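Local coordinates for methionine-binding protein (Coxiella burnetii, PDB 3TQW) that binds methionine and probably delivers it to an ABC transporter, as a periplasmic substrate-binding lipoprotein of the NlpA family, at residues I127-H132 against M140-N145; L99-K104 against P146-I151; I105-D110 against I151-A156; L118-K123 against A187-G192; S90-A95 against D165-A170. All blocks are in the same frame, centred on the assembly; numbering follows the deposited sequence.

How the interactions relate
All five contacts lie in the lobe built on the mixed sheet 150-154, 104-108, 168-171, 87-89, 189-190. Interactions 2 and 3, centres about 15 Å apart, follow one another along the parallel pair 104-108 and 150-154, sharing Ile151. Interaction 5, its centre about 13 Å from that of interaction 3, joins the loop after strand 87-89 to the start of strand 168-171. Interaction 4 sets helix 111-123 against the edge strand 189-190. Interaction 1 is a separate two-stranded hairpin, nested along the chain inside the loops closed by the other four. The side chains of Pro108 (interaction 3) and Glu191 (interaction 4) lie about 8 and 7 Å from the bound methionine, close to the pocket to which helix 111-123 contributes Asn113 and Arg116.

Interaction 1: residues I127-H132 against M140-N145; sequences IQLKTH and MDIASN
A small antiparallel sheet of two strands, 128-129 and 142-144, is interrupted by a classic beta bulge in which Ala143 and Ser144 both face Gln128. The carbonyl oxygen of Gln128 takes both amides of the bulge: Ala143 N at 2.8 Å and Ser144 N at 3.2 Å, each tilted out of the carbonyl plane. In return Gln128 N gives a bond of 3.0 Å to Ser144 O, lying in the carbonyl plane on a lone pair, and the two side chains come out on one face of the sheet with their CB atoms in contact. Beyond the bulge the register has shifted by one residue, and Lys130 N reaches Asp141 O at 2.7 Å almost straight down the carbonyl bond.

This hairpin is a surface excursion between helix 111-123 and strand 150-154, and its apolar side rests on that helix. Ile127 turns CG1 into the crowded position between its own N and C (chi1 58°), which carries CD1 to CD1 of Ile142 at 3.9 Å, the two side chains crossing nearly at right angles. Leu129, two residues along from Ile127, brings CD2 to Ile142 CG1 at 3.9 Å, so CG1 of Ile142 touches a methyl of each. Ile127 also packs on Leu118 and Leu121, Leu129 on Leu119, and Leu129 N bonds to the carboxylate of Glu122. At the surface the extended chain of Lys130 runs alongside the backbone of Asp141, CG 3.3 Å from Asp141 O, and ends in a weak bond from NZ to Met140 O, a selenomethionine carbonyl.

Interaction 2: residues L99-K104 against P146-I151; sequences LKTGAK and PKKLKI
The backbone of Thr101 to Lys104 runs beside Lys147 to Lys150 and turns into a parallel strand pair at Lys104 and Lys150, whose CA atoms are 4.6 Å apart. Gly102 N donates to Lys147 O at 2.8 Å, with a C=O...N angle of 178°. Next along, Lys150 N donates to Ala103 O at 2.7 Å, tilted out of the carbonyl plane. Between these bonds Gly102 CA closes on Lys148 O, a CA-H...O contact of 3.2 Å.

Gly102 stands in a type II beta turn from Lys100 to Ala103, at a positive phi of 78° that favours glycine. The turn leads the chain into strand 104-108, while the partner segment enters the edge strand 150-154, so the contact is where two neighbouring parallel strands of the sheet begin. Lys147 puts CG beside its own N (chi1 -69°) and then stretches straight out. CD and CE pass close to Leu99 O, and NZ bonds it at 2.6 Å in the carbonyl plane on a lone pair. On the buried side, Leu149 CD2 lies against Ala103 CB at 3.7 Å, and Leu149 CD1 is a looser neighbour of Leu99 CD1; Leu99 and Leu149 both also pack on Ile105. On the exposed face the extended Lys150 chain lies across the Gly102 carbonyl, its CG, CD and CE all meeting that oxygen, CD at 3.6 Å.

Interaction 3: residues I105-D110 against I151-A156; sequences IAVPSD and IVELDA
Val107 CG2 and Ile151 CG2 meet at 3.7 Å because of their first torsions: chi1 of Val107 (-60°) puts CG1 beside N and opposite the carbonyl carbon, which leaves CG2 in the position between the two, and in Ile151 CG2 points opposite its N. The other branch of Ile151 bends back so that CD1 reaches Ile105 CB. These branches share the face with Glu153, whose CG comes to Val107 CG2. On the other face Ala106 CB touches Leu154 CD1 at 4.0 Å and lies beside Val152.

The strands 105-108 and 151-154 run parallel, their axes 36° apart, in the sheet of this lobe's alpha/beta fold. Val152 N bonds Ile105 O at 2.8 Å, Val107 N bonds Val152 O at 2.8 Å, and Leu154 N bonds Val107 O at 2.9 Å. Helix 111-123 covers Ile105 and Val107, and Leu159 covers Ala106.

Past the strand ends two waters take over. One joins Ser109 OG to Asp155 OD1; the other donates to Asp110 OD1 at 2.7 Å and accepts from Ala156 N. Asp110, the N-cap of helix 111-123, also holds Asn113 of the methionine pocket through OD2; both carboxylate oxygens thus have partners, which probably helps position Asn113.

Interaction 4: residues L118-K123 against A187-G192; sequences LLLLEK and ALLTEG
Leu120 is the first residue of segment 118-123 to reach strand 189-190, which forms one edge of the five-stranded sheet that helix 111-123 packs against. With CG opposite the backbone N (chi1 -179°), Leu120 sends CD1 over the backbone that joins Thr190 to Glu191: 3.9 Å to Thr190 C and 3.7 Å to Glu191 N. The same methyl touches the aliphatic CG of Glu191 and lies 4.3 Å from Leu189 CD2. Leu120 also packs on Met86 and Leu88, so this buried side chain fills the space between the helix and two strands of the sheet.

Glu191 thus meets Leu120 with its backbone N and the CG of its side chain. Its carboxylate turns elsewhere: OE2 makes a salt bridge to Arg116 NE, one helical turn before Leu120, and OE1 accepts from Met86 N. Arg116 is part of the methionine pocket, so Glu191 is a second-shell residue that probably helps orient it.

One turn on, Lys123, at the surface, lies next to Leu189, whose CD1 is 4.4 Å from Lys123 CE. The Lys123 chain runs out straight to CE and bends only at the last torsion (chi4 63°), leaving CE 3.4 Å from Thr190 O.

Interaction 5: residues S90-A95 against D165-A170; sequences SKKITA and DVDLAA
Ser90 faces the start of strand 168-171 and touches it with both side-chain atoms. Its CB lies 3.1 Å from Asp167 O and 4.0 Å from Leu168 CD1. From there OG, placed opposite the backbone N (chi1 174°), reaches Asp167 O at 2.6 Å, approaching from above the carbonyl plane, 39° out of it. Ser90 OG in turn accepts from two amides of its own loop, Lys92 N at 2.8 Å from Ser90 OG and Ile93 N at 3.0 Å from Ser90 OG. This is an ST turn extended to an ST motif. One hydroxyl therefore folds its loop back on itself and ties it to the facing segment, and the three bonds fix its rotation.

Lys92 runs past the carbonyl of Val166. CD is 3.6 Å from Asp167 OD1, CE is 3.4 Å from Val166 O, and a bend at the last torsion (chi4 -63°) takes NZ to Gly164 O. A water links Lys91 N with Val166 O beside it. Ile93 rests CG1 and CD1 over Asp167 O and packs CD1 against Leu168 CD1.

The other carboxylate oxygen of Asp167, OD2, accepts from Lys104 N, at the head of the neighbouring strand 104-108. Leu168 packs on Ile105, and Ala169 bonds through its backbone to Tyr89, so the segment 165-170 enters the sheet between strand 104-108 and strand 87-89, with the Ser90 loop folded over its beginning.

Interaction 1: residues I127-H132 against M140-N145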
# COMPACT_ATOMS: atom_id res chain seq x y z
N ILE A 127 0.06 -13.62 17.19
CA ILE A 127 0.54 -12.82 18.30
C ILE A 127 -0.61 -12.01 18.87
O ILE A 127 -1.68 -11.94 18.28
CB ILE A 127 1.64 -11.82 17.87
CG1 ILE A 127 1.11 -10.89 16.78
CG2 ILE A 127 2.89 -12.55 17.40
CD1 ILE A 127 2.07 -9.77 16.40
N GLN A 128 -0.37 -11.41 20.03
CA GLN A 128 -1.29 -10.44 20.59
C GLN A 128 -0.50 -9.19 20.90
O GLN A 128 0.61 -9.26 21.43
CB GLN A 128 -1.96 -10.98 21.85
CG GLN A 128 -2.94 -12.12 21.60
CD GLN A 128 -3.61 -12.61 22.87
OE1 GLN A 128 -3.36 -12.09 23.96
NE2 GLN A 128 -4.48 -13.60 22.73
N LEU A 129 -1.07 -8.04 20.56
CA LEU A 129 -0.44 -6.76 20.85
C LEU A 129 -0.97 -6.22 22.16
O LEU A 129 -2.10 -6.52 22.55
CB LEU A 129 -0.71 -5.77 19.72
CG LEU A 129 -0.13 -6.17 18.36
CD1 LEU A 129 -0.66 -5.27 17.25
CD2 LEU A 129 1.40 -6.15 18.41
N LYS A 130 -0.16 -5.42 22.85
CA LYS A 130 -0.59 -4.79 24.09
C LYS A 130 -1.92 -4.08 23.85
O LYS A 130 -2.15 -3.51 22.79
CB LYS A 130 0.47 -3.81 24.60
CG LYS A 130 1.78 -4.49 24.96
CD LYS A 130 2.82 -3.49 25.43
CE LYS A 130 4.12 -4.19 25.79
NZ LYS A 130 5.20 -3.23 26.13
N THR A 131 -2.79 -4.14 24.85
CA THR A 131 -4.15 -3.62 24.73
C THR A 131 -4.19 -2.16 24.26
O THR A 131 -3.22 -1.42 24.44
CB THR A 131 -4.93 -3.75 26.05
OG1 THR A 131 -4.15 -3.20 27.12
CG2 THR A 131 -5.20 -5.22 26.34
N HIS A 132 -5.32 -1.78 23.67
CA HIS A 132 -5.53 -0.45 23.10
C HIS A 132 -5.02 -0.36 21.66
O HIS A 132 -3.88 0.02 21.42
CB HIS A 132 -4.89 0.65 23.96
CG HIS A 132 -5.34 0.64 25.39
ND1 HIS A 132 -6.62 0.99 25.77
CD2 HIS A 132 -4.68 0.31 26.53
CE1 HIS A 132 -6.72 0.89 27.09
NE2 HIS A 132 -5.56 0.48 27.57
N MSE A 140 7.85 -4.24 20.05
CA MSE A 140 7.91 -4.02 21.49
C MSE A 140 6.51 -4.06 22.08
O MSE A 140 6.34 -4.16 23.29
CB MSE A 140 8.56 -2.67 21.80
CG MSE A 140 10.08 -2.69 21.85
SE MSE A 140 10.76 -3.79 23.30
CE MSE A 140 11.39 -5.30 22.23
N ASP A 141 5.51 -3.96 21.21
CA ASP A 141 4.13 -3.96 21.66
C ASP A 141 3.51 -5.35 21.60
O ASP A 141 2.32 -5.52 21.83
CB ASP A 141 3.29 -2.98 20.84
CG ASP A 141 3.73 -1.55 21.04
OD1 ASP A 141 3.53 -1.01 22.14
OD2 ASP A 141 4.27 -0.97 20.07
N ILE A 142 4.33 -6.35 21.27
CA ILE A 142 3.86 -7.72 21.26
C ILE A 142 3.81 -8.23 22.70
O ILE A 142 4.84 -8.34 23.37
CB ILE A 142 4.75 -8.64 20.41
CG1 ILE A 142 4.64 -8.26 18.93
CG2 ILE A 142 4.35 -10.09 20.59
CD1 ILE A 142 5.50 -9.11 18.02
N ALA A 143 2.60 -8.51 23.18
CA ALA A 143 2.41 -8.94 24.56
C ALA A 143 2.42 -10.46 24.67
O ALA A 143 2.78 -11.01 25.70
CB ALA A 143 1.13 -8.36 25.13
N SER A 144 2.01 -11.13 23.60
CA SER A 144 1.97 -12.59 23.58
C SER A 144 2.51 -13.14 22.26
O SER A 144 2.06 -12.75 21.18
CB SER A 144 0.54 -13.08 23.81
OG SER A 144 0.46 -14.49 23.73
N ASN A 145 3.49 -14.03 22.36
CA ASN A 145 4.11 -14.65 21.19
C ASN A 145 4.41 -16.13 21.47
O ASN A 145 5.57 -16.52 21.61
CB ASN A 145 5.38 -13.88 20.80
CG ASN A 145 6.04 -14.42 19.53
OD1 ASN A 145 5.52 -15.32 18.88
ND2 ASN A 145 7.19 -13.86 19.19

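Interaction 2: residues L99-K104 against P146-I151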
# COMPACT_ATOMS: atom_id res chain seq x y z
N LEU A 99 3.48 -23.27 11.11
CA LEU A 99 4.62 -22.51 11.63
C LEU A 99 5.28 -23.22 12.80
O LEU A 99 4.62 -23.61 13.75
CB LEU A 99 4.19 -21.11 12.06
CG LEU A 99 4.01 -20.09 10.93
CD1 LEU A 99 3.43 -18.80 11.48
CD2 LEU A 99 5.34 -19.84 10.22
N LYS A 100 6.59 -23.39 12.72
CA LYS A 100 7.35 -23.99 13.81
C LYS A 100 7.73 -22.92 14.83
O LYS A 100 7.68 -21.72 14.55
CB LYS A 100 8.61 -24.67 13.28
CG LYS A 100 8.34 -25.79 12.28
CD LYS A 100 9.62 -26.22 11.57
CE LYS A 100 9.34 -27.28 10.51
NZ LYS A 100 10.53 -27.53 9.65
N THR A 101 8.12 -23.37 16.01
CA THR A 101 8.61 -22.48 17.05
C THR A 101 9.85 -21.74 16.54
O THR A 101 10.75 -22.35 15.97
CB THR A 101 8.97 -23.26 18.32
OG1 THR A 101 7.80 -23.95 18.79
CG2 THR A 101 9.48 -22.32 19.41
N GLY A 102 9.87 -20.43 16.73
CA GLY A 102 11.00 -19.62 16.32
C GLY A 102 11.05 -19.33 14.83
O GLY A 102 12.08 -18.91 14.30
N ALA A 103 9.94 -19.55 14.13
CA ALA A 103 9.86 -19.27 12.71
C ALA A 103 10.08 -17.78 12.46
O ALA A 103 9.75 -16.96 13.32
CB ALA A 103 8.52 -19.71 12.15
N LYS A 104 10.64 -17.44 11.30
CA LYS A 104 10.89 -16.04 10.93
C LYS A 104 9.74 -15.47 10.12
O LYS A 104 9.33 -16.05 9.12
CB LYS A 104 12.17 -15.92 10.11
CG LYS A 104 13.40 -16.47 10.79
CD LYS A 104 14.63 -16.32 9.91
CE LYS A 104 15.90 -16.62 10.68
NZ LYS A 104 17.11 -16.48 9.83
N PRO A 146 3.35 -16.95 21.54
CA PRO A 146 3.39 -18.37 21.90
C PRO A 146 4.49 -19.17 21.20
O PRO A 146 5.24 -19.89 21.86
CB PRO A 146 2.02 -18.88 21.47
CG PRO A 146 1.14 -17.70 21.62
CD PRO A 146 1.98 -16.51 21.25
N LYS A 147 4.57 -19.07 19.87
CA LYS A 147 5.57 -19.83 19.13
C LYS A 147 6.90 -19.11 19.05
O LYS A 147 7.79 -19.53 18.32
CB LYS A 147 5.07 -20.17 17.72
CG LYS A 147 3.93 -21.17 17.70
CD LYS A 147 3.68 -21.69 16.29
CE LYS A 147 2.53 -22.67 16.25
NZ LYS A 147 2.29 -23.20 14.88
N LYS A 148 7.03 -18.02 19.80
CA LYS A 148 8.29 -17.28 19.85
C LYS A 148 8.77 -16.95 18.44
O LYS A 148 9.93 -17.13 18.09
CB LYS A 148 9.34 -18.07 20.63
CG LYS A 148 8.87 -18.45 22.03
CD LYS A 148 9.84 -19.37 22.75
CE LYS A 148 9.33 -19.70 24.15
NZ LYS A 148 10.26 -20.60 24.89
N LEU A 149 7.84 -16.46 17.63
CA LEU A 149 8.14 -16.12 16.25
C LEU A 149 9.13 -14.97 16.19
O LEU A 149 9.09 -14.07 17.02
CB LEU A 149 6.85 -15.77 15.51
CG LEU A 149 5.82 -16.91 15.44
CD1 LEU A 149 4.48 -16.42 14.91
CD2 LEU A 149 6.34 -18.05 14.57
N LYS A 150 10.04 -15.02 15.23
CA LYS A 150 11.04 -13.97 15.08
C LYS A 150 10.62 -12.98 13.99
O LYS A 150 10.43 -13.36 12.83
CB LYS A 150 12.40 -14.58 14.75
CG LYS A 150 12.83 -15.63 15.77
CD LYS A 150 14.18 -16.23 15.42
CE LYS A 150 14.58 -17.29 16.43
NZ LYS A 150 15.94 -17.84 16.15
N ILE A 151 10.48 -11.71 14.36
CA ILE A 151 10.06 -10.68 13.42
C ILE A 151 11.26 -10.08 12.69
O ILE A 151 12.18 -9.57 13.31
CB ILE A 151 9.28 -9.56 14.14
CG1 ILE A 151 8.10 -10.14 14.91
CG2 ILE A 151 8.79 -8.53 13.13
CD1 ILE A 151 7.12 -10.90 14.03

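Interaction 3: residues I105-D110 against I151-A156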
# COMPACT_ATOMS: atom_id res chain seq x y z
N ILE A 105 9.23 -14.32 10.55
CA ILE A 105 8.16 -13.63 9.86
C ILE A 105 8.67 -12.26 9.42
O ILE A 105 9.06 -11.45 10.25
CB ILE A 105 6.95 -13.40 10.78
CG1 ILE A 105 6.60 -14.67 11.56
CG2 ILE A 105 5.76 -12.90 9.97
CD1 ILE A 105 5.95 -15.73 10.72
N ALA A 106 8.65 -12.00 8.11
CA ALA A 106 9.11 -10.71 7.60
C ALA A 106 7.95 -9.72 7.52
O ALA A 106 6.85 -10.09 7.12
CB ALA A 106 9.77 -10.88 6.25
N VAL A 107 8.22 -8.48 7.90
CA VAL A 107 7.23 -7.40 7.82
C VAL A 107 7.93 -6.15 7.27
O VAL A 107 9.15 -6.03 7.36
CB VAL A 107 6.65 -7.07 9.20
CG1 VAL A 107 5.96 -8.29 9.80
CG2 VAL A 107 7.76 -6.57 10.14
N PRO A 108 7.15 -5.21 6.69
CA PRO A 108 7.73 -3.94 6.24
C PRO A 108 8.37 -3.20 7.41
O PRO A 108 7.93 -3.39 8.54
CB PRO A 108 6.51 -3.15 5.73
CG PRO A 108 5.48 -4.20 5.42
CD PRO A 108 5.70 -5.28 6.45
N SER A 109 9.39 -2.38 7.13
CA SER A 109 10.16 -1.70 8.18
C SER A 109 9.77 -0.24 8.40
O SER A 109 10.18 0.37 9.37
CB SER A 109 11.65 -1.78 7.86
OG SER A 109 11.93 -1.08 6.64
N ASP A 110 8.99 0.33 7.49
CA ASP A 110 8.48 1.69 7.70
C ASP A 110 7.36 1.65 8.75
O ASP A 110 6.60 0.69 8.79
CB ASP A 110 7.97 2.28 6.39
CG ASP A 110 6.75 1.55 5.87
OD1 ASP A 110 6.91 0.48 5.24
OD2 ASP A 110 5.62 2.05 6.09
N ILE A 151 10.48 -11.71 14.36
CA ILE A 151 10.06 -10.68 13.42
C ILE A 151 11.26 -10.08 12.69
O ILE A 151 12.18 -9.57 13.31
CB ILE A 151 9.28 -9.56 14.14
CG1 ILE A 151 8.10 -10.14 14.91
CG2 ILE A 151 8.79 -8.53 13.13
CD1 ILE A 151 7.12 -10.90 14.03
N VAL A 152 11.22 -10.16 11.37
CA VAL A 152 12.28 -9.63 10.52
C VAL A 152 11.78 -8.38 9.80
O VAL A 152 10.82 -8.45 9.03
CB VAL A 152 12.72 -10.67 9.48
CG1 VAL A 152 13.79 -10.10 8.56
CG2 VAL A 152 13.21 -11.93 10.17
N GLU A 153 12.42 -7.24 10.04
CA GLU A 153 11.98 -5.98 9.47
C GLU A 153 12.74 -5.62 8.18
O GLU A 153 13.93 -5.32 8.22
CB GLU A 153 12.06 -4.88 10.53
CG GLU A 153 11.21 -5.21 11.78
CD GLU A 153 11.74 -4.58 13.06
OE1 GLU A 153 11.11 -3.62 13.55
OE2 GLU A 153 12.78 -5.05 13.57
N LEU A 154 12.04 -5.68 7.05
CA LEU A 154 12.63 -5.39 5.74
C LEU A 154 11.93 -4.23 5.05
O LEU A 154 10.74 -4.01 5.24
CB LEU A 154 12.55 -6.62 4.83
CG LEU A 154 13.12 -7.92 5.42
CD1 LEU A 154 12.84 -9.09 4.49
CD2 LEU A 154 14.61 -7.78 5.67
N ASP A 155 12.67 -3.52 4.21
CA ASP A 155 12.06 -2.51 3.35
C ASP A 155 10.99 -3.18 2.48
O ASP A 155 11.17 -4.29 1.98
CB ASP A 155 13.12 -1.85 2.46
CG ASP A 155 12.51 -0.87 1.49
OD1 ASP A 155 12.22 0.27 1.92
OD2 ASP A 155 12.31 -1.23 0.31
N ALA A 156 9.86 -2.49 2.31
CA ALA A 156 8.70 -3.05 1.61
C ALA A 156 9.03 -3.66 0.25
O ALA A 156 8.44 -4.65 -0.16
CB ALA A 156 7.61 -1.99 1.47
O HOH W 1 11.50 1.11 4.82
O HOH W 2 9.09 -0.12 3.82

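Interaction 4: residues L118-K123 against A187-G192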
# COMPACT_ATOMS: atom_id res chain seq x y z
N LEU A 118 1.83 -6.06 11.80
CA LEU A 118 1.70 -6.64 13.13
C LEU A 118 0.24 -6.86 13.49
O LEU A 118 -0.12 -7.87 14.11
CB LEU A 118 2.41 -5.77 14.18
CG LEU A 118 3.93 -5.80 14.08
CD1 LEU A 118 4.55 -4.80 15.06
CD2 LEU A 118 4.45 -7.21 14.33
N LEU A 119 -0.61 -5.92 13.08
CA LEU A 119 -2.05 -6.06 13.28
C LEU A 119 -2.60 -7.26 12.53
O LEU A 119 -3.49 -7.95 13.01
CB LEU A 119 -2.77 -4.78 12.87
CG LEU A 119 -2.71 -3.63 13.87
CD1 LEU A 119 -3.17 -2.32 13.23
CD2 LEU A 119 -3.55 -3.95 15.11
N LEU A 120 -2.05 -7.50 11.33
CA LEU A 120 -2.47 -8.64 10.52
C LEU A 120 -2.00 -9.97 11.14
O LEU A 120 -2.72 -10.97 11.08
CB LEU A 120 -1.94 -8.50 9.09
CG LEU A 120 -2.28 -9.58 8.06
CD1 LEU A 120 -3.77 -9.79 7.94
CD2 LEU A 120 -1.69 -9.23 6.69
N LEU A 121 -0.80 -9.97 11.72
CA LEU A 121 -0.31 -11.17 12.41
C LEU A 121 -1.18 -11.47 13.63
O LEU A 121 -1.35 -12.63 14.01
CB LEU A 121 1.15 -11.01 12.84
CG LEU A 121 2.19 -10.86 11.74
CD1 LEU A 121 3.54 -10.51 12.33
CD2 LEU A 121 2.27 -12.13 10.91
N GLU A 122 -1.73 -10.42 14.23
CA GLU A 122 -2.64 -10.58 15.35
C GLU A 122 -3.98 -11.14 14.88
O GLU A 122 -4.57 -12.00 15.53
CB GLU A 122 -2.82 -9.25 16.08
CG GLU A 122 -3.70 -9.34 17.30
CD GLU A 122 -3.79 -8.03 18.05
OE1 GLU A 122 -4.12 -7.00 17.43
OE2 GLU A 122 -3.53 -8.04 19.28
N LYS A 123 -4.46 -10.64 13.74
CA LYS A 123 -5.67 -11.16 13.13
C LYS A 123 -5.47 -12.64 12.84
O LYS A 123 -6.39 -13.45 13.00
CB LYS A 123 -5.98 -10.39 11.85
CG LYS A 123 -7.20 -10.86 11.07
CD LYS A 123 -7.32 -10.09 9.76
CE LYS A 123 -8.48 -10.57 8.92
NZ LYS A 123 -9.77 -10.36 9.62
N ALA A 187 -2.29 -15.78 -0.90
CA ALA A 187 -2.21 -15.39 0.51
C ALA A 187 -2.86 -16.41 1.43
O ALA A 187 -3.95 -16.93 1.14
CB ALA A 187 -2.84 -14.02 0.71
N LEU A 188 -2.19 -16.72 2.53
CA LEU A 188 -2.76 -17.62 3.53
C LEU A 188 -3.88 -16.90 4.28
O LEU A 188 -4.77 -17.52 4.85
CB LEU A 188 -1.69 -18.10 4.52
CG LEU A 188 -0.80 -19.26 4.06
CD1 LEU A 188 0.05 -18.85 2.86
CD2 LEU A 188 0.09 -19.76 5.20
N LEU A 189 -3.82 -15.57 4.25
CA LEU A 189 -4.77 -14.72 4.96
C LEU A 189 -4.59 -13.27 4.50
O LEU A 189 -3.47 -12.85 4.23
CB LEU A 189 -4.52 -14.80 6.47
CG LEU A 189 -5.38 -13.88 7.35
CD1 LEU A 189 -6.85 -14.30 7.32
CD2 LEU A 189 -4.86 -13.85 8.78
N THR A 190 -5.68 -12.52 4.40
CA THR A 190 -5.59 -11.09 4.10
C THR A 190 -6.42 -10.26 5.08
O THR A 190 -7.32 -10.78 5.74
CB THR A 190 -6.07 -10.75 2.68
OG1 THR A 190 -7.49 -10.89 2.61
CG2 THR A 190 -5.42 -11.67 1.65
N GLU A 191 -6.12 -8.97 5.15
CA GLU A 191 -6.93 -8.03 5.91
C GLU A 191 -8.35 -8.05 5.39
O GLU A 191 -8.61 -8.52 4.28
CB GLU A 191 -6.41 -6.60 5.73
CG GLU A 191 -5.00 -6.33 6.21
CD GLU A 191 -4.54 -4.94 5.80
OE1 GLU A 191 -4.84 -4.52 4.67
OE2 GLU A 191 -3.88 -4.26 6.62
N GLY A 192 -9.27 -7.51 6.19
CA GLY A 192 -10.62 -7.24 5.72
C GLY A 192 -10.63 -5.97 4.89
O GLY A 192 -9.64 -5.24 4.85

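Interaction 5: residues S90-A95 against D165-A170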
# COMPACT_ATOMS: atom_id res chain seq x y z
N SER A 90 3.78 -17.16 1.84
CA SER A 90 4.88 -18.06 2.16
C SER A 90 5.18 -18.98 0.99
O SER A 90 4.30 -19.29 0.19
CB SER A 90 4.55 -18.89 3.40
OG SER A 90 5.55 -19.85 3.65
N LYS A 91 6.44 -19.40 0.89
CA LYS A 91 6.83 -20.45 -0.03
C LYS A 91 7.28 -21.68 0.77
O LYS A 91 7.86 -22.61 0.21
CB LYS A 91 7.96 -19.98 -0.95
CG LYS A 91 7.48 -19.05 -2.06
CD LYS A 91 8.62 -18.23 -2.65
CE LYS A 91 9.72 -19.11 -3.22
NZ LYS A 91 10.81 -18.29 -3.83
N LYS A 92 6.98 -21.68 2.06
CA LYS A 92 7.38 -22.79 2.92
C LYS A 92 6.20 -23.49 3.62
O LYS A 92 6.31 -24.65 4.01
CB LYS A 92 8.43 -22.34 3.95
CG LYS A 92 9.75 -21.85 3.33
CD LYS A 92 10.79 -21.58 4.41
CE LYS A 92 12.02 -20.85 3.86
NZ LYS A 92 12.76 -21.63 2.83
N ILE A 93 5.09 -22.78 3.78
CA ILE A 93 3.90 -23.36 4.39
C ILE A 93 2.63 -23.03 3.60
O ILE A 93 2.56 -21.99 2.94
CB ILE A 93 3.71 -22.91 5.86
CG1 ILE A 93 3.53 -21.39 5.95
CG2 ILE A 93 4.89 -23.36 6.72
CD1 ILE A 93 3.30 -20.88 7.36
N THR A 94 1.64 -23.91 3.68
CA THR A 94 0.35 -23.69 3.03
C THR A 94 -0.72 -23.33 4.04
O THR A 94 -1.80 -22.87 3.68
CB THR A 94 -0.12 -24.94 2.26
OG1 THR A 94 -0.19 -26.05 3.15
CG2 THR A 94 0.84 -25.27 1.13
N ALA A 95 -0.43 -23.56 5.32
CA ALA A 95 -1.37 -23.22 6.38
C ALA A 95 -0.63 -22.61 7.56
O ALA A 95 0.50 -23.00 7.86
CB ALA A 95 -2.14 -24.45 6.82
N ASP A 165 13.93 -17.16 2.51
CA ASP A 165 14.68 -17.04 3.75
C ASP A 165 13.80 -16.89 4.99
O ASP A 165 14.28 -16.95 6.12
CB ASP A 165 15.65 -15.86 3.68
CG ASP A 165 16.69 -16.02 2.59
OD1 ASP A 165 17.19 -17.16 2.41
OD2 ASP A 165 17.01 -15.03 1.91
N VAL A 166 12.50 -16.67 4.79
CA VAL A 166 11.59 -16.58 5.93
C VAL A 166 10.44 -17.54 5.74
O VAL A 166 10.23 -18.06 4.65
CB VAL A 166 11.05 -15.15 6.11
CG1 VAL A 166 12.20 -14.17 6.34
CG2 VAL A 166 10.21 -14.74 4.90
N ASP A 167 9.70 -17.78 6.81
CA ASP A 167 8.62 -18.75 6.77
C ASP A 167 7.30 -18.11 6.36
O ASP A 167 6.39 -18.80 5.92
CB ASP A 167 8.49 -19.43 8.13
CG ASP A 167 9.78 -20.11 8.54
OD1 ASP A 167 10.11 -21.13 7.91
OD2 ASP A 167 10.46 -19.62 9.47
N LEU A 168 7.21 -16.79 6.50
CA LEU A 168 5.98 -16.05 6.25
C LEU A 168 6.32 -14.58 6.09
O LEU A 168 7.20 -14.06 6.78
CB LEU A 168 5.02 -16.22 7.44
CG LEU A 168 3.57 -15.77 7.24
CD1 LEU A 168 2.87 -16.74 6.29
CD2 LEU A 168 2.84 -15.70 8.58
N ALA A 169 5.63 -13.89 5.19
CA ALA A 169 5.88 -12.46 5.01
C ALA A 169 4.58 -11.71 4.76
O ALA A 169 3.72 -12.17 4.02
CB ALA A 169 6.87 -12.22 3.86
N ALA A 170 4.45 -10.55 5.41
CA ALA A 170 3.37 -9.62 5.11
C ALA A 170 3.86 -8.71 4.00
O ALA A 170 4.86 -8.01 4.17
CB ALA A 170 3.02 -8.81 6.35
O HOH W 3 8.49 -18.49 2.51